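PDB 6Y4R: DotU family type IV/VI secretion system protein from Acinetobacter baumannii, which is the cytoplasmic domain of TssL, which probably helps build the membrane-bound base of the type VI secretion system. Local coordinates for residues D57-F62 and L92-S97. Numbering follows the deposited sequence.
Sequences DAKYAF and LSLFGS
Tyr-60 and Phe-95 illustrate how an aromatic pair can lie at the centre of a contact between a long helix, 52-71, and a short one, 90-95. Phe-95 is set on the last turn of helix 90-95, and its CB points toward helix 52-71. With CG anti to its own carbonyl carbon (chi1 -54°), the ring is directed at that helix. At its root, Phe-95 CG lies 3.8 Å from Tyr-60 CD2. CD1 and CD2 lie beneath that same tyrosine carbon together with the rest of the ring, since it stands 3.6 Å above the phenylalanine plane, over the ring centre. CE2 reaches Tyr-60 CB, while CE1 approaches Tyr-60 CA. The tip, Phe-95 CZ, comes to rest on the helix backbone, 3.5 Å from Tyr-60 CA. Phe-95 CZ also meets Lys-59 CG at the ring edge, 3.8 Å away. The rings of Tyr-60 and Phe-95 form a T-shaped stack, tyrosine edge to phenylalanine face, with planes at 66° and centroids 4.9 Å apart. Lys-59 lends the contact its aliphatic part, while NZ pairs with Glu-42 of helix 27-47. Tyr-60 also touches Ala-100 and Gln-103 of helix 100-114. Gly-96, the first residue past the helix, has positive phi. An edge-to-face pair thus packs the end of helix 90-95 against helix 52-71 in the all-helical DotU-family domain.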
loop_
_atom_site.group_PDB
_atom_site.type_symbol
_atom_site.label_atom_id
_atom_site.label_comp_id
_atom_site.label_asym_id
_atom_site.label_seq_id
_atom_site.Cartn_x
_atom_site.Cartn_y
_atom_site.Cartn_z
ATOM N N ASP A 57 5.792 -0.888 -8.307
ATOM C CA ASP A 57 5.297 -1.806 -7.283
ATOM C C ASP A 57 5.062 -1.130 -5.946
ATOM O O ASP A 57 4.183 -1.569 -5.203
ATOM C CB ASP A 57 6.243 -2.994 -7.097
ATOM C CG ASP A 57 6.274 -3.916 -8.310
ATOM O OD1 ASP A 57 7.284 -4.637 -8.508
ATOM O OD2 ASP A 57 5.280 -3.906 -9.074
ATOM N N ALA A 58 5.808 -0.068 -5.621
ATOM C CA ALA A 58 5.517 0.688 -4.406
ATOM C C ALA A 58 4.175 1.402 -4.520
ATOM O O ALA A 58 3.333 1.330 -3.617
ATOM C CB ALA A 58 6.640 1.685 -4.128
ATOM N N LYS A 59 3.936 2.066 -5.645
ATOM C CA LYS A 59 2.633 2.676 -5.853
ATOM C C LYS A 59 1.510 1.636 -5.889
ATOM O O LYS A 59 0.405 1.898 -5.399
ATOM C CB LYS A 59 2.658 3.511 -7.133
ATOM C CG LYS A 59 1.292 3.802 -7.690
ATOM C CD LYS A 59 1.255 5.135 -8.396
ATOM C CE LYS A 59 1.650 5.028 -9.847
ATOM N NZ LYS A 59 2.044 6.385 -10.326
ATOM N N TYR A 60 1.766 0.452 -6.463
ATOM C CA TYR A 60 0.731 -0.583 -6.522
ATOM C C TYR A 60 0.332 -1.040 -5.120
ATOM O O TYR A 60 -0.858 -1.193 -4.817
ATOM C CB TYR A 60 1.225 -1.774 -7.360
ATOM C CG TYR A 60 0.230 -2.923 -7.442
ATOM C CD1 TYR A 60 0.143 -3.877 -6.423
ATOM C CD2 TYR A 60 -0.630 -3.041 -8.524
ATOM C CE1 TYR A 60 -0.781 -4.905 -6.480
ATOM C CE2 TYR A 60 -1.553 -4.070 -8.600
ATOM C CZ TYR A 60 -1.628 -5.002 -7.581
ATOM O OH TYR A 60 -2.554 -6.025 -7.670
ATOM N N ALA A 61 1.329 -1.276 -4.260
ATOM C CA ALA A 61 1.083 -1.707 -2.891
ATOM C C ALA A 61 0.337 -0.641 -2.113
ATOM O O ALA A 61 -0.550 -0.956 -1.310
ATOM C CB ALA A 61 2.409 -2.037 -2.197
ATOM N N PHE A 62 0.705 0.627 -2.303
ATOM C CA PHE A 62 0.030 1.692 -1.567
ATOM C C PHE A 62 -1.426 1.816 -1.999
ATOM O O PHE A 62 -2.298 2.105 -1.177
ATOM C CB PHE A 62 0.764 3.016 -1.761
ATOM C CG PHE A 62 0.063 4.200 -1.155
ATOM C CD1 PHE A 62 0.457 4.681 0.080
ATOM C CD2 PHE A 62 -0.978 4.848 -1.822
ATOM C CE1 PHE A 62 -0.181 5.783 0.653
ATOM C CE2 PHE A 62 -1.628 5.949 -1.250
ATOM C CZ PHE A 62 -1.225 6.414 -0.020
ATOM N N LEU A 92 -8.460 -0.169 -9.445
ATOM C CA LEU A 92 -9.162 -0.348 -10.710
ATOM C C LEU A 92 -8.902 0.831 -11.633
ATOM O O LEU A 92 -8.710 0.655 -12.843
ATOM C CB LEU A 92 -10.660 -0.486 -10.427
ATOM C CG LEU A 92 -11.651 -0.624 -11.575
ATOM C CD1 LEU A 92 -11.550 -2.018 -12.157
ATOM C CD2 LEU A 92 -13.064 -0.342 -11.136
ATOM N N SER A 93 -8.794 2.026 -11.048
ATOM C CA SER A 93 -8.553 3.230 -11.836
ATOM C C SER A 93 -7.128 3.264 -12.380
ATOM O O SER A 93 -6.926 3.502 -13.580
ATOM C CB SER A 93 -8.890 4.474 -10.994
ATOM O OG SER A 93 -8.511 5.694 -11.615
ATOM N N LEU A 94 -6.136 2.952 -11.545
ATOM C CA LEU A 94 -4.743 3.090 -11.964
ATOM C C LEU A 94 -4.137 1.811 -12.532
ATOM O O LEU A 94 -3.184 1.883 -13.317
ATOM C CB LEU A 94 -3.867 3.539 -10.786
ATOM C CG LEU A 94 -4.176 4.875 -10.118
ATOM C CD1 LEU A 94 -3.088 5.251 -9.106
ATOM C CD2 LEU A 94 -4.315 5.964 -11.176
ATOM N N PHE A 95 -4.659 0.645 -12.176
ATOM C CA PHE A 95 -4.096 -0.595 -12.678
ATOM C C PHE A 95 -5.121 -1.467 -13.375
ATOM O O PHE A 95 -4.770 -2.563 -13.805
ATOM C CB PHE A 95 -3.443 -1.383 -11.527
ATOM C CG PHE A 95 -2.423 -0.591 -10.759
ATOM C CD1 PHE A 95 -2.767 0.025 -9.579
ATOM C CD2 PHE A 95 -1.125 -0.447 -11.236
ATOM C CE1 PHE A 95 -1.842 0.785 -8.870
ATOM C CE2 PHE A 95 -0.188 0.293 -10.539
ATOM C CZ PHE A 95 -0.553 0.919 -9.352
ATOM N N GLY A 96 -6.370 -1.022 -13.497
ATOM C CA GLY A 96 -7.399 -1.857 -14.098
ATOM C C GLY A 96 -7.583 -3.189 -13.401
ATOM O O GLY A 96 -8.091 -4.130 -14.011
ATOM N N SER A 97 -7.237 -3.279 -12.120
ATOM C CA SER A 97 -7.157 -4.562 -11.439
ATOM C C SER A 97 -8.116 -4.605 -10.254
ATOM O O SER A 97 -8.431 -3.581 -9.632
ATOM C CB SER A 97 -5.704 -4.856 -10.985
ATOM O OG SER A 97 -5.555 -6.172 -10.466
#